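Local coordinates for methyltransferase small domain-containing protein (Thermoplasma acidophilum, PDB 1NE2) that is of unknown function but probably acts as a methyltransferase that depends on S-adenosylmethionine, at residues Asp112-Asn117 and Met140-Ile145; Lys134-Ser139 and Val195-Phe200; Val170-Pro175 and Ile188-Phe193. All coordinates share one frame; numbering follows the deposited sequence.

Interaction 1 of 3, residues Asp112-Asn117 and Met140-Ile145; sequences DTWIMN and MWIYSI
W114 N donates to W141 O at 2.8 Å, with an N-H...O angle of 170°. W114 O in turn accepts from Y143 N at 2.8 Å. This is the pairing of parallel strands 111-116 and 142-147 in a Rossmann-like sheet, as in class I methyltransferases. Helix 126-138 makes the beta-alpha-beta crossover between them. D112 O takes W141 N at 2.9 Å and a weak bond from M140 N. M116 closes the run, with its N bound to Y143 O and its O to I145 N.

T113, I115, W141 and Y143 share one face of the sheet. T113 puts CG2 anti to its N, at the edge of the Y143 ring, 3.8 Å from CD2. T113 OG1 bonds instead to N49 O, and Y143 OH to D47. F40 of helix 34-46 packs on I115 and Y143. D112 OD2 holds S54 N and also K110 N of the second subunit.

W114, M116, I142 and S144 line the other face; helix 126-138 packs on the first three, with F131 on M116 and F136 on I142. W114 CD1 lies obliquely by I142 CG2 at 4.1 Å. The selenomethionine M116 rests its CG on S144 CB at 3.7 Å.

Interaction 2 of 3, residues Lys134-Ser139 and Val195-Phe200; sequences KAFETS and VRNHSF
N197 reaches the end of helix 126-138 with its side-chain amide. CG of N197 lies anti to the backbone N (chi1 -160°), which carries the amide across to the helix end. ND2 grips two backbone oxygens, F136 O at 2.8 Å and S139 O at 2.8 Å. Both bonds are nearly straight, at 163° and 171°. Both acceptors lie in the plane of the amide, so each N-H has its own carbonyl and the turn of the amide about its bond is fixed. The bond to F136 O comes in from above that carbonyl's plane. The one to S139 O is only moderately tilted.

The other branch of the amide is held too. N197 OD1 accepts from S199 N at 3.0 Å, which makes an Asx turn where strand 187-197 ends. OD1 also sits at the edge of the F136 ring, in its plane and 3.5 Å from CD1. Ring and amide planes stand almost perpendicular. Further along the ring edge, F136 CZ meets V195 CG1 at 4.1 Å. I142 and R161 also pack on F136, and F158 of helix 151-161 packs on V195.

The contact thus ties the crossover helix of the Rossmann-like fold to strand 187-197, the last strand in the chain.

The C-terminal side is looser. F200 is poorly ordered, and its ring meets the helix end mainly by its rim. As modelled, CE1 lies 3.1 Å from S139 O and CZ 3.5 Å from E137 O, both near the ring plane. K110 makes a cation-pi contact with this ring. E137 and S199 are exposed here. The terminal carboxylate folds back on its own segment, where R196 NH1 forms a salt bridge with F200 OXT at 2.6 Å.

Interaction 3 of 3, residues Val170-Pro175 and Ile188-Phe193; sequences VYITVP and IEAVIF
An antiparallel pair of strands, 162-173 and 187-197, forms the outer margin of the sheet, and V170 and A190 face each other in it. V170 N donates to A190 O at 3.1 Å, and A190 N returns to V170 O at 2.8 Å. I172 and I188 form the next hydrogen-bonded pair. I172 N to I188 O is 3.0 Å and nearly straight at 172°. The return bond, I188 N to I172 O, is weak, with an angle of only 116°. The pairing continues beyond it, V174 with A186. Y171 and E189 form the non-hydrogen-bonded pair between. The short segments meet at 134°, a strongly twisted antiparallel pair.

V170, I172, I188 and A190 point to one face. V170 turns CG2 between its N and carbonyl carbon, where it presses on A190 CB at 3.4 Å, closer than usual. Its CG1 meets I192 CD1 at 3.5 Å, the two side chains crossing at about a right angle. I172 CG1 lies 3.8 Å from A190 CB. Helix 34-46 covers part of this side, with T36 on I172, and Y39 and F40 on I192. Beyond the paired residues, V174 CG2 packs tightly on I188 CG2 at 3.3 Å.

Y171 and E189 occupy the other face. Their polar ends are bound elsewhere, Y171 OH to K169 and E189 OE2 to R151 in a salt bridge. Y171 CD1 lies 3.5 Å from I188 O, an oblique approach.

A reversed strand set between two others that run the opposite way, giving strand order 3-2-1-4-5-7-6, is the signature of the class I methyltransferase fold.

In the fold
Strand 142-147 of interaction 1 is flanked on its other side by strand 187-197, which serves both interactions 2 and 3. Interactions 1 and 2 have centres about 9 Å apart and probably share backbone hydrogen bonds, M140 O to N197 N at 2.7 Å and I142 O to V195 N at 2.8 Å. Interaction 3 lies about 18 Å from interaction 1 and 25 Å from interaction 2, centre to centre. S144 O to F193 N, at 2.8 Å, probably joins 1 and 3. Interaction 1 is the most central. N117 there starts an NPPF sequence, and I115 lies near but not against a probable glycine-rich GxGxxA turn, consistent with a cofactor and substrate site at that end of the sheet.

Interaction 1 of 3, residues Asp112-Asn117 and Met140-Ile145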
# COMPACT_ATOMS: atom_id res chain seq x y z
N ASP B 112 3.00 -5.33 -2.90
CA ASP B 112 3.91 -6.48 -2.93
C ASP B 112 3.21 -7.80 -2.69
O ASP B 112 3.37 -8.78 -3.44
CB ASP B 112 4.98 -6.36 -1.84
CG ASP B 112 6.03 -5.32 -2.13
OD1 ASP B 112 6.77 -5.49 -3.12
OD2 ASP B 112 6.12 -4.34 -1.36
N THR B 113 2.41 -7.81 -1.62
CA THR B 113 1.74 -9.01 -1.15
C THR B 113 0.23 -8.89 -0.99
O THR B 113 -0.27 -7.92 -0.43
CB THR B 113 2.35 -9.40 0.21
OG1 THR B 113 3.78 -9.46 0.08
CG2 THR B 113 1.81 -10.73 0.70
N TRP B 114 -0.48 -9.90 -1.49
CA TRP B 114 -1.94 -9.97 -1.39
C TRP B 114 -2.31 -11.13 -0.48
O TRP B 114 -1.85 -12.27 -0.67
CB TRP B 114 -2.56 -10.20 -2.79
CG TRP B 114 -4.05 -10.49 -2.82
CD1 TRP B 114 -4.67 -11.65 -2.44
CD2 TRP B 114 -5.07 -9.64 -3.35
NE1 TRP B 114 -6.02 -11.58 -2.71
CE2 TRP B 114 -6.29 -10.35 -3.27
CE3 TRP B 114 -5.08 -8.35 -3.89
CZ2 TRP B 114 -7.51 -9.82 -3.71
CZ3 TRP B 114 -6.29 -7.81 -4.32
CH2 TRP B 114 -7.49 -8.55 -4.23
N ILE B 115 -3.14 -10.85 0.52
CA ILE B 115 -3.59 -11.87 1.46
C ILE B 115 -5.11 -11.95 1.46
O ILE B 115 -5.79 -10.92 1.43
CB ILE B 115 -3.16 -11.56 2.91
CG1 ILE B 115 -1.64 -11.47 3.00
CG2 ILE B 115 -3.68 -12.66 3.83
CD1 ILE B 115 -1.14 -10.90 4.34
N MSE B 116 -5.64 -13.16 1.48
CA MSE B 116 -7.08 -13.36 1.50
C MSE B 116 -7.45 -14.61 2.29
O MSE B 116 -6.64 -15.51 2.48
CB MSE B 116 -7.62 -13.46 0.07
CG MSE B 116 -7.15 -14.69 -0.68
SE MSE B 116 -7.69 -14.64 -2.54
CE MSE B 116 -9.56 -15.09 -2.36
N ASN B 117 -8.69 -14.65 2.77
CA ASN B 117 -9.20 -15.77 3.55
C ASN B 117 -10.58 -16.13 2.99
O ASN B 117 -11.61 -15.77 3.57
CB ASN B 117 -9.29 -15.38 5.03
CG ASN B 117 -9.91 -16.47 5.88
OD1 ASN B 117 -9.54 -17.64 5.79
ND2 ASN B 117 -10.86 -16.08 6.72
N MSE B 140 2.53 -9.23 -6.42
CA MSE B 140 3.57 -10.16 -6.83
C MSE B 140 3.49 -11.48 -6.06
O MSE B 140 3.72 -12.56 -6.63
CB MSE B 140 4.95 -9.52 -6.63
CG MSE B 140 6.10 -10.44 -6.96
SE MSE B 140 7.72 -9.48 -7.38
CE MSE B 140 8.45 -9.26 -5.62
N TRP B 141 3.16 -11.39 -4.78
CA TRP B 141 3.05 -12.57 -3.92
C TRP B 141 1.62 -12.68 -3.41
O TRP B 141 1.10 -11.77 -2.78
CB TRP B 141 4.03 -12.47 -2.76
CG TRP B 141 5.45 -12.31 -3.22
CD1 TRP B 141 6.11 -11.14 -3.51
CD2 TRP B 141 6.37 -13.36 -3.51
NE1 TRP B 141 7.38 -11.41 -3.95
CE2 TRP B 141 7.57 -12.76 -3.97
CE3 TRP B 141 6.31 -14.76 -3.43
CZ2 TRP B 141 8.69 -13.51 -4.34
CZ3 TRP B 141 7.42 -15.51 -3.80
CH2 TRP B 141 8.60 -14.88 -4.25
N ILE B 142 1.00 -13.82 -3.67
CA ILE B 142 -0.40 -14.05 -3.31
C ILE B 142 -0.58 -15.22 -2.34
O ILE B 142 -0.08 -16.33 -2.58
CB ILE B 142 -1.20 -14.30 -4.62
CG1 ILE B 142 -1.15 -13.02 -5.48
CG2 ILE B 142 -2.63 -14.70 -4.30
CD1 ILE B 142 -1.44 -13.22 -6.95
N TYR B 143 -1.30 -14.97 -1.25
CA TYR B 143 -1.54 -15.98 -0.22
C TYR B 143 -3.02 -16.11 0.08
O TYR B 143 -3.75 -15.12 0.09
CB TYR B 143 -0.81 -15.60 1.07
CG TYR B 143 0.69 -15.61 0.96
CD1 TYR B 143 1.41 -16.77 1.25
CD2 TYR B 143 1.40 -14.46 0.59
CE1 TYR B 143 2.81 -16.79 1.18
CE2 TYR B 143 2.79 -14.47 0.51
CZ TYR B 143 3.49 -15.63 0.81
OH TYR B 143 4.87 -15.64 0.78
N SER B 144 -3.46 -17.33 0.36
CA SER B 144 -4.86 -17.60 0.67
C SER B 144 -4.97 -18.71 1.69
O SER B 144 -4.20 -19.68 1.66
CB SER B 144 -5.62 -18.02 -0.59
OG SER B 144 -6.97 -18.37 -0.29
N ILE B 145 -5.91 -18.57 2.62
CA ILE B 145 -6.15 -19.60 3.61
C ILE B 145 -7.66 -19.77 3.63
O ILE B 145 -8.40 -18.79 3.74
CB ILE B 145 -5.61 -19.22 5.03
CG1 ILE B 145 -5.85 -20.39 5.99
CG2 ILE B 145 -6.28 -17.95 5.54
CD1 ILE B 145 -5.08 -20.31 7.29

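Interaction 2 of 3, residues Lys134-Ser139 and Val195-Phe200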
# COMPACT_ATOMS: atom_id res chain seq x y z
N LYS B 134 -8.40 -10.38 -9.33
CA LYS B 134 -7.88 -9.12 -8.81
C LYS B 134 -6.50 -9.31 -8.19
O LYS B 134 -5.62 -8.45 -8.34
CB LYS B 134 -8.84 -8.55 -7.76
CG LYS B 134 -8.42 -7.18 -7.22
CD LYS B 134 -9.04 -6.02 -7.99
CE LYS B 134 -8.54 -5.90 -9.42
NZ LYS B 134 -9.20 -4.76 -10.13
N ALA B 135 -6.31 -10.42 -7.48
CA ALA B 135 -5.03 -10.69 -6.84
C ALA B 135 -3.89 -10.71 -7.85
O ALA B 135 -2.85 -10.09 -7.64
CB ALA B 135 -5.08 -12.02 -6.08
N PHE B 136 -4.09 -11.42 -8.96
CA PHE B 136 -3.05 -11.52 -9.98
C PHE B 136 -2.81 -10.25 -10.80
O PHE B 136 -1.80 -10.14 -11.50
CB PHE B 136 -3.34 -12.72 -10.88
CG PHE B 136 -2.96 -14.02 -10.25
CD1 PHE B 136 -1.64 -14.46 -10.25
CD2 PHE B 136 -3.92 -14.79 -9.59
CE1 PHE B 136 -1.27 -15.64 -9.61
CE2 PHE B 136 -3.56 -15.97 -8.94
CZ PHE B 136 -2.23 -16.40 -8.95
N GLU B 137 -3.71 -9.29 -10.68
CA GLU B 137 -3.55 -8.03 -11.40
C GLU B 137 -2.97 -7.01 -10.43
O GLU B 137 -2.48 -5.95 -10.84
CB GLU B 137 -4.92 -7.56 -11.89
CG GLU B 137 -4.93 -6.20 -12.55
CD GLU B 137 -6.33 -5.75 -12.92
OE1 GLU B 137 -6.47 -4.63 -13.47
OE2 GLU B 137 -7.29 -6.51 -12.67
N THR B 138 -2.98 -7.36 -9.14
CA THR B 138 -2.54 -6.46 -8.07
C THR B 138 -1.19 -6.70 -7.39
O THR B 138 -0.44 -5.75 -7.13
CB THR B 138 -3.61 -6.43 -6.95
OG1 THR B 138 -4.87 -6.00 -7.49
CG2 THR B 138 -3.20 -5.48 -5.83
N SER B 139 -0.88 -7.96 -7.08
CA SER B 139 0.33 -8.26 -6.33
C SER B 139 1.28 -9.31 -6.88
O SER B 139 0.90 -10.17 -7.68
CB SER B 139 -0.06 -8.65 -4.91
OG SER B 139 -0.97 -7.71 -4.36
N VAL B 195 1.61 -18.26 -3.57
CA VAL B 195 1.88 -18.23 -5.01
C VAL B 195 2.70 -17.03 -5.47
O VAL B 195 2.51 -15.91 -4.97
CB VAL B 195 0.54 -18.20 -5.81
CG1 VAL B 195 0.79 -18.53 -7.27
CG2 VAL B 195 -0.47 -19.16 -5.19
N ARG B 196 3.63 -17.25 -6.40
CA ARG B 196 4.43 -16.16 -6.95
C ARG B 196 3.81 -15.80 -8.30
O ARG B 196 3.75 -16.63 -9.20
CB ARG B 196 5.88 -16.58 -7.14
CG ARG B 196 6.75 -15.51 -7.80
CD ARG B 196 6.75 -14.22 -7.00
NE ARG B 196 7.75 -13.26 -7.48
CZ ARG B 196 7.65 -12.57 -8.61
NH1 ARG B 196 6.59 -12.72 -9.39
NH2 ARG B 196 8.62 -11.75 -8.97
N ASN B 197 3.35 -14.56 -8.43
CA ASN B 197 2.72 -14.10 -9.67
C ASN B 197 3.68 -14.17 -10.86
O ASN B 197 4.82 -13.74 -10.77
CB ASN B 197 2.25 -12.65 -9.50
CG ASN B 197 1.19 -12.26 -10.52
OD1 ASN B 197 1.13 -12.82 -11.61
ND2 ASN B 197 0.37 -11.28 -10.17
N HIS B 198 3.21 -14.71 -11.98
CA HIS B 198 4.03 -14.80 -13.19
C HIS B 198 4.24 -13.43 -13.83
O HIS B 198 5.24 -13.19 -14.51
CB HIS B 198 3.37 -15.71 -14.22
CG HIS B 198 3.61 -17.17 -13.99
ND1 HIS B 198 2.82 -18.15 -14.55
CD2 HIS B 198 4.57 -17.81 -13.28
CE1 HIS B 198 3.29 -19.34 -14.21
NE2 HIS B 198 4.35 -19.16 -13.44
N SER B 199 3.28 -12.53 -13.62
CA SER B 199 3.33 -11.19 -14.19
C SER B 199 4.52 -10.36 -13.71
O SER B 199 5.58 -10.34 -14.34
CB SER B 199 2.03 -10.44 -13.91
OG SER B 199 0.93 -11.12 -14.48
N PHE B 200 4.34 -9.68 -12.58
CA PHE B 200 5.40 -8.85 -12.02
C PHE B 200 5.97 -9.43 -10.73
O PHE B 200 5.81 -8.78 -9.67
CB PHE B 200 4.88 -7.43 -11.78
CG PHE B 200 3.45 -7.38 -11.33
CD1 PHE B 200 3.03 -8.03 -10.18
CD2 PHE B 200 2.51 -6.66 -12.08
CE1 PHE B 200 1.70 -7.99 -9.78
CE2 PHE B 200 1.18 -6.61 -11.68
CZ PHE B 200 0.77 -7.27 -10.53
OXT PHE B 200 6.57 -10.53 -10.79

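Interaction 3 of 3, residues Val170-Pro175 and Ile188-Phe193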
# COMPACT_ATOMS: atom_id res chain seq x y z
N VAL B 170 -3.89 -27.62 6.82
CA VAL B 170 -3.96 -27.16 8.20
C VAL B 170 -5.32 -27.60 8.72
O VAL B 170 -6.31 -27.57 7.99
CB VAL B 170 -3.82 -25.62 8.31
CG1 VAL B 170 -2.45 -25.19 7.81
CG2 VAL B 170 -4.90 -24.93 7.53
N TYR B 171 -5.38 -28.01 9.97
CA TYR B 171 -6.64 -28.46 10.52
C TYR B 171 -7.34 -27.40 11.35
O TYR B 171 -6.70 -26.66 12.11
CB TYR B 171 -6.43 -29.73 11.34
CG TYR B 171 -6.14 -30.94 10.48
CD1 TYR B 171 -7.17 -31.58 9.79
CD2 TYR B 171 -4.84 -31.40 10.31
CE1 TYR B 171 -6.91 -32.66 8.95
CE2 TYR B 171 -4.57 -32.48 9.47
CZ TYR B 171 -5.60 -33.10 8.79
OH TYR B 171 -5.35 -34.17 7.96
N ILE B 172 -8.65 -27.31 11.16
CA ILE B 172 -9.48 -26.35 11.86
C ILE B 172 -10.53 -27.14 12.64
O ILE B 172 -11.09 -28.10 12.11
CB ILE B 172 -10.20 -25.40 10.87
CG1 ILE B 172 -9.16 -24.56 10.12
CG2 ILE B 172 -11.18 -24.49 11.62
CD1 ILE B 172 -8.31 -23.69 11.03
N THR B 173 -10.78 -26.74 13.88
CA THR B 173 -11.76 -27.45 14.69
C THR B 173 -13.21 -27.16 14.30
O THR B 173 -13.55 -26.04 13.94
CB THR B 173 -11.59 -27.09 16.19
OG1 THR B 173 -10.37 -27.66 16.68
CG2 THR B 173 -12.77 -27.63 17.01
N VAL B 174 -14.05 -28.19 14.36
CA VAL B 174 -15.46 -28.01 14.08
C VAL B 174 -16.16 -28.18 15.42
O VAL B 174 -16.14 -29.28 16.00
CB VAL B 174 -16.00 -29.08 13.11
CG1 VAL B 174 -17.50 -28.87 12.89
CG2 VAL B 174 -15.26 -29.01 11.79
N PRO B 175 -16.75 -27.10 15.96
CA PRO B 175 -17.44 -27.21 17.25
C PRO B 175 -18.42 -28.38 17.24
O PRO B 175 -19.09 -28.63 16.24
CB PRO B 175 -18.15 -25.86 17.38
CG PRO B 175 -17.20 -24.92 16.69
CD PRO B 175 -16.82 -25.72 15.45
N ILE B 188 -11.95 -30.27 10.56
CA ILE B 188 -12.00 -30.28 9.11
C ILE B 188 -10.66 -29.82 8.53
O ILE B 188 -9.78 -29.36 9.25
CB ILE B 188 -13.11 -29.37 8.56
CG1 ILE B 188 -13.04 -28.00 9.23
CG2 ILE B 188 -14.47 -30.03 8.77
CD1 ILE B 188 -14.10 -27.03 8.75
N GLU B 189 -10.54 -29.93 7.21
CA GLU B 189 -9.30 -29.55 6.55
C GLU B 189 -9.36 -28.19 5.87
O GLU B 189 -10.32 -27.87 5.16
CB GLU B 189 -8.94 -30.63 5.52
CG GLU B 189 -7.53 -30.56 4.98
CD GLU B 189 -7.22 -31.71 4.04
OE1 GLU B 189 -7.39 -32.88 4.45
OE2 GLU B 189 -6.80 -31.45 2.89
N ALA B 190 -8.34 -27.38 6.10
CA ALA B 190 -8.24 -26.07 5.47
C ALA B 190 -6.98 -26.15 4.63
O ALA B 190 -6.19 -27.09 4.77
CB ALA B 190 -8.13 -24.97 6.52
N VAL B 191 -6.77 -25.17 3.76
CA VAL B 191 -5.59 -25.17 2.93
C VAL B 191 -4.97 -23.78 2.82
O VAL B 191 -5.68 -22.78 2.71
CB VAL B 191 -5.90 -25.69 1.50
CG1 VAL B 191 -6.88 -24.76 0.80
CG2 VAL B 191 -4.62 -25.82 0.70
N ILE B 192 -3.64 -23.75 2.88
CA ILE B 192 -2.88 -22.52 2.77
C ILE B 192 -2.14 -22.55 1.43
O ILE B 192 -1.42 -23.51 1.14
CB ILE B 192 -1.82 -22.39 3.89
CG1 ILE B 192 -2.51 -22.13 5.23
CG2 ILE B 192 -0.83 -21.26 3.56
CD1 ILE B 192 -1.55 -22.11 6.41
N PHE B 193 -2.34 -21.50 0.64
CA PHE B 193 -1.68 -21.36 -0.66
C PHE B 193 -0.74 -20.18 -0.63
O PHE B 193 -1.06 -19.14 -0.06
CB PHE B 193 -2.72 -21.13 -1.77
CG PHE B 193 -3.32 -22.39 -2.31
CD1 PHE B 193 -2.55 -23.26 -3.08
CD2 PHE B 193 -4.65 -22.71 -2.05
CE1 PHE B 193 -3.10 -24.44 -3.58
CE2 PHE B 193 -5.21 -23.89 -2.55
CZ PHE B 193 -4.43 -24.75 -3.31